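PDB 1QSA: protein (soluble lytic transglycosylase SLT70) from Escherichia coli, which cleaves the beta-1,4-glycosidic bonds between N-acetylmuramic acid and N-acetylglucosamine in peptidoglycan, leaving a 1,6-anhydro bond in the muramic acid product. Local coordinates for residues R310-M313 against E314-E317; S549-N553 against A554-R558; E577-F581 against S582-G586. All blocks are in the same frame, centred on the assembly; numbering follows the deposited sequence.

Contact 1 (R310-M313 against E314-E317); sequences RLPM and EAKE
In the turn that joins helix 301-310 to helix 319-331, L311 and P312 pack against A315 and K316. The backbone winds into a short helical coil over 314-317, but its bonds back to 310-313 are all weak. The carbonyl oxygen of P312 receives A315 N at 3.0 Å and, also weakly, K316 N, while M313 O takes a bent bond from the same K316 N. A315 CB sits 4.1 Å from both L311 CD2 and P312 CG, a small apolar cluster that T285 of helix 285-298 also touches.

K316 lies alongside this bend. Its CG is anti to its own carbonyl carbon (chi1 -67°) and the chain beyond runs extended, so the aliphatic stem passes L311: CG rests 4.0 Å from L311 CB, and CE comes to 3.2 Å from L311 O. With an alanine in place of K316, the stem beyond CB is gone, and L311 CB and O would probably lose their apolar cover on that side.

E314 bends at chi2 (81°) and returns along the turn, which brings OE1 to 3.7 Å from P312 CB and OE2 to 3.6 Å from M313 CE. A water gives a 2.7 Å bond to M313 O and a weak one to E317 OE2, linking the M313 carbonyl to the carboxylate of E317. This is one of the helix-to-helix connections of the alpha-superhelix, with L311, P312 and A315 resting on helix 285-298 and acidic side chains at its surface.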
ATOM      1  N   ARG A 310      -0.442  21.428 -21.763  1.00 18.11           N
ATOM      2  CA  ARG A 310      -1.854  21.314 -21.374  1.00 18.16           C
ATOM      3  C   ARG A 310      -2.034  21.012 -19.883  1.00 19.02           C
ATOM      4  O   ARG A 310      -3.146  21.090 -19.358  1.00 18.01           O
ATOM      5  CB  ARG A 310      -2.578  20.232 -22.191  1.00 20.57           C
ATOM      6  CG  ARG A 310      -2.558  20.443 -23.696  1.00 24.18           C
ATOM      7  CD  ARG A 310      -3.309  21.689 -24.087  1.00 26.57           C
ATOM      8  NE  ARG A 310      -4.737  21.596 -23.783  1.00 30.21           N
ATOM      9  CZ  ARG A 310      -5.618  22.549 -24.076  1.00 33.19           C
ATOM     10  NH1 ARG A 310      -5.215  23.663 -24.676  1.00 32.90           N
ATOM     11  NH2 ARG A 310      -6.900  22.394 -23.769  1.00 32.82           N
ATOM     12  N   LEU A 311      -0.951  20.635 -19.211  1.00 17.79           N
ATOM     13  CA  LEU A 311      -1.018  20.350 -17.778  1.00 17.37           C
ATOM     14  C   LEU A 311      -1.333  21.620 -17.002  1.00 19.30           C
ATOM     15  O   LEU A 311      -0.893  22.710 -17.381  1.00 19.05           O
ATOM     16  CB  LEU A 311       0.325  19.831 -17.275  1.00 17.22           C
ATOM     17  CG  LEU A 311       0.710  18.410 -17.686  1.00 17.87           C
ATOM     18  CD1 LEU A 311       2.172  18.176 -17.385  1.00 18.87           C
ATOM     19  CD2 LEU A 311      -0.182  17.424 -16.945  1.00 18.87           C
ATOM     20  N   PRO A 312      -2.168  21.512 -15.955  1.00 19.45           N
ATOM     21  CA  PRO A 312      -2.445  22.737 -15.204  1.00 19.15           C
ATOM     22  C   PRO A 312      -1.160  23.143 -14.482  1.00 17.25           C
ATOM     23  O   PRO A 312      -0.267  22.322 -14.262  1.00 15.42           O
ATOM     24  CB  PRO A 312      -3.552  22.316 -14.230  1.00 20.65           C
ATOM     25  CG  PRO A 312      -3.405  20.850 -14.109  1.00 21.24           C
ATOM     26  CD  PRO A 312      -3.022  20.399 -15.499  1.00 20.72           C
ATOM     27  N   MET A 313      -1.051  24.430 -14.178  1.00 18.33           N
ATOM     28  CA  MET A 313       0.121  24.994 -13.517  1.00 15.90           C
ATOM     29  C   MET A 313       0.596  24.152 -12.327  1.00 16.16           C
ATOM     30  O   MET A 313       1.788  23.883 -12.178  1.00 15.90           O
ATOM     31  CB  MET A 313      -0.224  26.424 -13.067  1.00 17.82           C
ATOM     32  CG  MET A 313       0.885  27.158 -12.369  1.00 19.85           C
ATOM     33  SD  MET A 313       0.205  28.667 -11.599  1.00 20.63           S
ATOM     34  CE  MET A 313      -0.524  27.955 -10.122  1.00 20.70           C
ATOM     35  N   GLU A 314      -0.347  23.707 -11.506  1.00 16.90           N
ATOM     36  CA  GLU A 314      -0.024  22.909 -10.329  1.00 18.49           C
ATOM     37  C   GLU A 314       0.732  21.612 -10.653  1.00 19.14           C
ATOM     38  O   GLU A 314       1.717  21.269  -9.988  1.00 18.50           O
ATOM     39  CB  GLU A 314      -1.304  22.607  -9.547  1.00 22.01           C
ATOM     40  CG  GLU A 314      -1.979  23.854  -8.935  1.00 25.24           C
ATOM     41  CD  GLU A 314      -2.853  24.666  -9.902  1.00 28.13           C
ATOM     42  OE1 GLU A 314      -3.089  24.247 -11.061  1.00 24.63           O
ATOM     43  OE2 GLU A 314      -3.333  25.742  -9.477  1.00 28.77           O
ATOM     44  N   ALA A 315       0.291  20.907 -11.688  1.00 18.55           N
ATOM     45  CA  ALA A 315       0.942  19.660 -12.079  1.00 17.87           C
ATOM     46  C   ALA A 315       2.371  19.882 -12.582  1.00 18.50           C
ATOM     47  O   ALA A 315       3.244  19.047 -12.361  1.00 17.97           O
ATOM     48  CB  ALA A 315       0.112  18.950 -13.131  1.00 17.76           C
ATOM     49  N   LYS A 316       2.620  21.040 -13.191  1.00 17.31           N
ATOM     50  CA  LYS A 316       3.933  21.372 -13.733  1.00 18.49           C
ATOM     51  C   LYS A 316       5.020  21.531 -12.673  1.00 19.27           C
ATOM     52  O   LYS A 316       6.209  21.611 -13.002  1.00 20.16           O
ATOM     53  CB  LYS A 316       3.851  22.625 -14.611  1.00 18.83           C
ATOM     54  CG  LYS A 316       3.048  22.427 -15.875  1.00 20.74           C
ATOM     55  CD  LYS A 316       3.033  23.714 -16.694  1.00 25.20           C
ATOM     56  CE  LYS A 316       2.135  23.603 -17.908  1.00 26.55           C
ATOM     57  NZ  LYS A 316       2.109  24.887 -18.675  1.00 32.03           N
ATOM     58  N   GLU A 317       4.601  21.571 -11.408  1.00 19.30           N
ATOM     59  CA  GLU A 317       5.516  21.681 -10.263  1.00 20.49           C
ATOM     60  C   GLU A 317       6.213  20.342  -9.991  1.00 17.70           C
ATOM     61  O   GLU A 317       7.246  20.296  -9.322  1.00 17.52           O
ATOM     62  CB  GLU A 317       4.738  22.034  -8.985  1.00 23.11           C
ATOM     63  CG  GLU A 317       3.840  23.266  -9.064  1.00 28.49           C
ATOM     64  CD  GLU A 317       4.587  24.578  -8.896  1.00 31.66           C
ATOM     65  OE1 GLU A 317       5.816  24.563  -8.654  1.00 33.65           O
ATOM     66  OE2 GLU A 317       3.925  25.633  -8.994  1.00 30.76           O
TER
HETATM   67  O   HOH W   1       3.829  25.604 -12.194  1.00 34.82           O

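Contact 2 (S549-N553 against A554-R558); sequences SAAYN and AGPGR
A550 starts the contact by giving its carbonyl oxygen to A554 N, a nearly straight helical bond of 2.8 Å, and A554 CB settles 3.5 Å from the same oxygen. A551 does the like one step on: its oxygen accepts G555 N at 2.7 Å, with the donor tilted 35° from the carbonyl plane, while its methyl lies 4.0 Å from P556 CA and touches F541 and V537. Here helix 545-554 of the Slt-type, lysozyme-like domain ends and helix 556-566 begins almost at once. G555 is both the residue where the chain leaves helical shape and the N-cap of the next helix; its phi of 96° would jam a beta carbon against the carbonyl oxygen of A554. Y552 turns from this junction toward the predicted catalytic E478, with its hydroxyl bonded to M495 O and a glycerol bound close by. N553 closes the segment. Its CG stands anti to the backbone N (chi1 -179°), which carries the amide over to helix 582-601: OD1 is hydrogen-bonded to T584 OG1, and ND2 to E583 OE2, two bonds that fix the amide's rotation.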
ATOM      1  N   SER A 549      14.188  -4.593 -12.820  1.00  8.81           N
ATOM      2  CA  SER A 549      13.357  -4.092 -11.734  1.00  8.92           C
ATOM      3  C   SER A 549      11.894  -4.150 -12.166  1.00  9.81           C
ATOM      4  O   SER A 549      11.044  -4.590 -11.414  1.00 10.07           O
ATOM      5  CB  SER A 549      13.759  -2.663 -11.338  1.00 10.06           C
ATOM      6  OG  SER A 549      15.106  -2.636 -10.866  1.00 10.37           O
ATOM      7  N   ALA A 550      11.616  -3.705 -13.387  1.00  9.41           N
ATOM      8  CA  ALA A 550      10.258  -3.750 -13.906  1.00  9.19           C
ATOM      9  C   ALA A 550       9.753  -5.193 -14.002  1.00  9.21           C
ATOM     10  O   ALA A 550       8.603  -5.468 -13.648  1.00 10.87           O
ATOM     11  CB  ALA A 550      10.189  -3.061 -15.268  1.00  9.97           C
ATOM     12  N   ALA A 551      10.619  -6.105 -14.434  1.00  9.85           N
ATOM     13  CA  ALA A 551      10.258  -7.522 -14.564  1.00  9.79           C
ATOM     14  C   ALA A 551      10.029  -8.165 -13.185  1.00  9.34           C
ATOM     15  O   ALA A 551       9.122  -8.981 -13.022  1.00 10.84           O
ATOM     16  CB  ALA A 551      11.338  -8.292 -15.349  1.00 10.51           C
ATOM     17  N   TYR A 552      10.807  -7.767 -12.180  1.00  9.44           N
ATOM     18  CA  TYR A 552      10.644  -8.332 -10.841  1.00 10.22           C
ATOM     19  C   TYR A 552       9.280  -7.937 -10.273  1.00 11.95           C
ATOM     20  O   TYR A 552       8.583  -8.757  -9.683  1.00 13.66           O
ATOM     21  CB  TYR A 552      11.774  -7.853  -9.915  1.00 10.61           C
ATOM     22  CG  TYR A 552      11.913  -8.650  -8.626  1.00  9.51           C
ATOM     23  CD1 TYR A 552      11.168  -8.313  -7.486  1.00 10.22           C
ATOM     24  CD2 TYR A 552      12.773  -9.749  -8.559  1.00  9.48           C
ATOM     25  CE1 TYR A 552      11.274  -9.059  -6.305  1.00  9.27           C
ATOM     26  CE2 TYR A 552      12.887 -10.507  -7.384  1.00 10.67           C
ATOM     27  CZ  TYR A 552      12.130 -10.155  -6.264  1.00 10.10           C
ATOM     28  OH  TYR A 552      12.214 -10.922  -5.120  1.00 11.77           O
ATOM     29  N   ASN A 553       8.860  -6.707 -10.535  1.00 10.79           N
ATOM     30  CA  ASN A 553       7.576  -6.204 -10.030  1.00 12.89           C
ATOM     31  C   ASN A 553       6.339  -6.609 -10.861  1.00 13.54           C
ATOM     32  O   ASN A 553       5.320  -7.025 -10.298  1.00 14.25           O
ATOM     33  CB  ASN A 553       7.642  -4.670  -9.903  1.00 13.01           C
ATOM     34  CG  ASN A 553       6.351  -4.060  -9.365  1.00 14.47           C
ATOM     35  OD1 ASN A 553       5.606  -3.435 -10.099  1.00 17.66           O
ATOM     36  ND2 ASN A 553       6.089  -4.246  -8.076  1.00 17.57           N
ATOM     37  N   ALA A 554       6.457  -6.523 -12.185  1.00 12.72           N
ATOM     38  CA  ALA A 554       5.345  -6.791 -13.095  1.00 12.71           C
ATOM     39  C   ALA A 554       5.414  -8.057 -13.939  1.00 13.87           C
ATOM     40  O   ALA A 554       4.440  -8.394 -14.621  1.00 14.56           O
ATOM     41  CB  ALA A 554       5.135  -5.572 -14.013  1.00 13.18           C
ATOM     42  N   GLY A 555       6.542  -8.754 -13.903  1.00 12.63           N
ATOM     43  CA  GLY A 555       6.688  -9.976 -14.688  1.00 14.34           C
ATOM     44  C   GLY A 555       7.384  -9.714 -16.017  1.00 12.57           C
ATOM     45  O   GLY A 555       7.183  -8.668 -16.633  1.00 11.51           O
ATOM     46  N   PRO A 556       8.226 -10.645 -16.497  1.00 13.97           N
ATOM     47  CA  PRO A 556       8.937 -10.470 -17.769  1.00 13.26           C
ATOM     48  C   PRO A 556       8.022 -10.207 -18.981  1.00 12.82           C
ATOM     49  O   PRO A 556       8.382  -9.431 -19.855  1.00 12.58           O
ATOM     50  CB  PRO A 556       9.707 -11.786 -17.921  1.00 14.90           C
ATOM     51  CG  PRO A 556       9.939 -12.217 -16.500  1.00 15.47           C
ATOM     52  CD  PRO A 556       8.633 -11.894 -15.821  1.00 14.78           C
ATOM     53  N   GLY A 557       6.835 -10.817 -18.999  1.00 12.93           N
ATOM     54  CA  GLY A 557       5.902 -10.635 -20.101  1.00 14.00           C
ATOM     55  C   GLY A 557       5.505  -9.189 -20.333  1.00 13.78           C
ATOM     56  O   GLY A 557       5.510  -8.700 -21.472  1.00 14.48           O
ATOM     57  N   ARG A 558       5.182  -8.500 -19.242  1.00 13.79           N
ATOM     58  CA  ARG A 558       4.799  -7.086 -19.291  1.00 13.34           C
ATOM     59  C   ARG A 558       5.948  -6.248 -19.814  1.00 11.11           C
ATOM     60  O   ARG A 558       5.731  -5.361 -20.633  1.00 12.46           O
ATOM     61  CB  ARG A 558       4.379  -6.575 -17.907  1.00 16.18           C
ATOM     62  CG  ARG A 558       2.941  -6.868 -17.563  1.00 21.19           C
ATOM     63  CD  ARG A 558       1.985  -6.106 -18.491  1.00 23.99           C
ATOM     64  NE  ARG A 558       0.629  -6.631 -18.365  1.00 29.40           N
ATOM     65  CZ  ARG A 558      -0.395  -6.289 -19.142  1.00 30.54           C
ATOM     66  NH1 ARG A 558      -0.242  -5.377 -20.098  1.00 29.61           N
ATOM     67  NH2 ARG A 558      -1.584  -6.846 -18.940  1.00 31.34           N
TER

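Contact 3 (E577-F581 against S582-G586); sequences ESIPF and SETRG
R585 leaves its backbone with CG anti to the N (chi1 -173°) and bends at chi3 (62°), and that bend swings the guanidinium back over the residues before its helix, to the carbonyl of I579. This is the N-terminal start of helix 582-601, with F581 as the N-cap, entered from helix 572-578 through a short loop. R585 NH1 gives I579 O a 2.8 Å hydrogen bond in the guanidinium plane, approaching nearly along the C=O axis (172°) though the N-H itself is bent from the line. At the same edge a water, 3.0 Å from NH1, donates a bond on to P580 O, so the nitrogen is gripped by both a loop carbonyl and a solvent bridge. One face of the guanidinium lies against S582 CA, toward its rim.

Backbone and side chain of R585 thus both hold the loop, since its N also gives a straight 3.0 Å bond to F581 O in the first helical turn. Beneath them I579, buried, sets CG2 4.0 Å from T584 CB, the two side chains crossing at about a right angle. F581 and T584 run side by side instead: T584 OG1, whose hydrogen-bond partner is N553, is 3.6 Å from F581 CB and near the plane of the ring at its edge. The same ring meets W562 edge-to-face.

E577, on the last turn of helix 572-578, approaches from before the loop. Its carboxylate already makes salt bridges to K589 and R293 and a hydrogen bond to Y352, and its link to R585 is a long salt bridge of charges only; R293 also lies close to R585, and the shared carboxylate probably eases having two like charges there. OE2 stands 3.8 Å from R585 NE, well out of the guanidinium plane.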
ATOM      1  N   GLU A 577       9.554   6.756 -17.302  1.00  9.36           N
ATOM      2  CA  GLU A 577       8.402   7.624 -17.095  1.00  9.26           C
ATOM      3  C   GLU A 577       7.133   7.175 -17.810  1.00  9.93           C
ATOM      4  O   GLU A 577       6.025   7.438 -17.334  1.00 11.80           O
ATOM      5  CB  GLU A 577       8.735   9.072 -17.482  1.00  8.86           C
ATOM      6  CG  GLU A 577       7.684  10.060 -16.985  1.00 10.45           C
ATOM      7  CD  GLU A 577       7.494   9.982 -15.481  1.00 10.06           C
ATOM      8  OE1 GLU A 577       8.490  10.062 -14.752  1.00 11.58           O
ATOM      9  OE2 GLU A 577       6.356   9.822 -15.012  1.00 12.87           O
ATOM     10  N   SER A 578       7.296   6.499 -18.947  1.00 10.49           N
ATOM     11  CA  SER A 578       6.160   6.041 -19.738  1.00 11.17           C
ATOM     12  C   SER A 578       5.621   4.658 -19.369  1.00 11.07           C
ATOM     13  O   SER A 578       4.634   4.199 -19.952  1.00 12.81           O
ATOM     14  CB  SER A 578       6.468   6.122 -21.244  1.00 12.02           C
ATOM     15  OG  SER A 578       7.562   5.297 -21.594  1.00 11.46           O
ATOM     16  N   ILE A 579       6.254   3.984 -18.414  1.00 11.15           N
ATOM     17  CA  ILE A 579       5.744   2.678 -17.959  1.00 11.75           C
ATOM     18  C   ILE A 579       4.273   2.946 -17.579  1.00 11.26           C
ATOM     19  O   ILE A 579       3.979   3.807 -16.756  1.00 13.43           O
ATOM     20  CB  ILE A 579       6.545   2.171 -16.752  1.00 11.17           C
ATOM     21  CG1 ILE A 579       7.908   1.650 -17.244  1.00 10.00           C
ATOM     22  CG2 ILE A 579       5.762   1.071 -16.022  1.00 10.46           C
ATOM     23  CD1 ILE A 579       8.905   1.285 -16.122  1.00 11.16           C
ATOM     24  N   PRO A 580       3.336   2.223 -18.207  1.00 14.33           N
ATOM     25  CA  PRO A 580       1.906   2.431 -17.943  1.00 15.77           C
ATOM     26  C   PRO A 580       1.306   2.057 -16.598  1.00 15.73           C
ATOM     27  O   PRO A 580       0.226   2.537 -16.270  1.00 17.07           O
ATOM     28  CB  PRO A 580       1.226   1.714 -19.108  1.00 16.99           C
ATOM     29  CG  PRO A 580       2.162   0.616 -19.435  1.00 16.76           C
ATOM     30  CD  PRO A 580       3.550   1.217 -19.267  1.00 16.76           C
ATOM     31  N   PHE A 581       1.969   1.183 -15.845  1.00 14.33           N
ATOM     32  CA  PHE A 581       1.489   0.792 -14.523  1.00 13.98           C
ATOM     33  C   PHE A 581       2.125   1.750 -13.521  1.00 14.03           C
ATOM     34  O   PHE A 581       3.345   1.742 -13.359  1.00 13.32           O
ATOM     35  CB  PHE A 581       1.943  -0.624 -14.161  1.00 13.25           C
ATOM     36  CG  PHE A 581       1.272  -1.715 -14.940  1.00 15.05           C
ATOM     37  CD1 PHE A 581       0.334  -1.431 -15.934  1.00 16.87           C
ATOM     38  CD2 PHE A 581       1.597  -3.046 -14.674  1.00 16.29           C
ATOM     39  CE1 PHE A 581      -0.269  -2.470 -16.658  1.00 16.66           C
ATOM     40  CE2 PHE A 581       1.011  -4.082 -15.382  1.00 16.94           C
ATOM     41  CZ  PHE A 581       0.072  -3.790 -16.378  1.00 18.11           C
ATOM     42  N   SER A 582       1.311   2.560 -12.848  1.00 13.72           N
ATOM     43  CA  SER A 582       1.843   3.518 -11.878  1.00 12.75           C
ATOM     44  C   SER A 582       2.678   2.864 -10.780  1.00 12.67           C
ATOM     45  O   SER A 582       3.693   3.421 -10.372  1.00 11.59           O
ATOM     46  CB  SER A 582       0.715   4.351 -11.256  0.55 14.79           C
ATOM     47  OG  SER A 582      -0.266   3.524 -10.669  0.55 15.15           O
ATOM     48  N   GLU A 583       2.252   1.685 -10.308  1.00 13.58           N
ATOM     49  CA  GLU A 583       2.994   0.981  -9.258  1.00 14.06           C
ATOM     50  C   GLU A 583       4.400   0.599  -9.725  1.00 12.52           C
ATOM     51  O   GLU A 583       5.376   0.802  -9.005  1.00 11.72           O
ATOM     52  CB  GLU A 583       2.267  -0.293  -8.801  1.00 18.00           C
ATOM     53  CG  GLU A 583       3.085  -1.129  -7.787  1.00 23.49           C
ATOM     54  CD  GLU A 583       2.514  -2.532  -7.534  1.00 29.39           C
ATOM     55  OE1 GLU A 583       1.297  -2.743  -7.750  1.00 32.28           O
ATOM     56  OE2 GLU A 583       3.285  -3.430  -7.108  1.00 28.23           O
ATOM     57  N   THR A 584       4.497   0.051 -10.930  1.00 11.11           N
ATOM     58  CA  THR A 584       5.791  -0.379 -11.472  1.00 10.27           C
ATOM     59  C   THR A 584       6.691   0.817 -11.788  1.00  9.24           C
ATOM     60  O   THR A 584       7.911   0.758 -11.616  1.00 10.05           O
ATOM     61  CB  THR A 584       5.585  -1.252 -12.713  1.00 11.35           C
ATOM     62  OG1 THR A 584       4.651  -2.297 -12.390  1.00 10.58           O
ATOM     63  CG2 THR A 584       6.910  -1.879 -13.157  1.00 11.92           C
ATOM     64  N   ARG A 585       6.098   1.886 -12.308  1.00  9.04           N
ATOM     65  CA  ARG A 585       6.866   3.095 -12.609  1.00  9.97           C
ATOM     66  C   ARG A 585       7.503   3.626 -11.316  1.00 10.22           C
ATOM     67  O   ARG A 585       8.699   3.936 -11.271  1.00 10.26           O
ATOM     68  CB  ARG A 585       5.939   4.143 -13.228  1.00 11.93           C
ATOM     69  CG  ARG A 585       6.648   5.374 -13.729  1.00 10.56           C
ATOM     70  CD  ARG A 585       5.686   6.268 -14.509  1.00 13.31           C
ATOM     71  NE  ARG A 585       4.565   6.778 -13.725  1.00 15.01           N
ATOM     72  CZ  ARG A 585       3.282   6.466 -13.925  1.00 15.45           C
ATOM     73  NH1 ARG A 585       2.930   5.623 -14.883  1.00 15.94           N
ATOM     74  NH2 ARG A 585       2.342   7.003 -13.161  1.00 16.58           N
ATOM     75  N   GLY A 586       6.706   3.699 -10.249  1.00  9.80           N
ATOM     76  CA  GLY A 586       7.223   4.171  -8.975  1.00  9.95           C
ATOM     77  C   GLY A 586       8.257   3.219  -8.382  1.00 10.66           C
ATOM     78  O   GLY A 586       9.241   3.652  -7.766  1.00 10.77           O
TER
HETATM   79  O   HOH W   2      -1.595   2.492 -13.327  1.00 25.01           O
HETATM   80  O   HOH W   3      -0.008   5.354 -15.301  1.00 27.48           O

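Overall arrangement
Along the chain the three contacts come in series, each at a turn between successive helices, and none encloses or crosses another. Contact 1 rounds the bend from helix 301-310 to helix 319-331 in the superhelix. Far later, contact 2 breaks helix 545-554 from helix 556-566, and contact 3 takes the chain from helix 572-578 into helix 582-601. Contacts 2 and 3 touch, their centres about 11 Å apart; besides the amide of N553, R558 packs on the F581 ring, with NE 3.5 Å from CZ. Contact 1 stays about 10 Å from contact 3 at the nearest atoms, and helices 285-298 and 319-331 lie against E577.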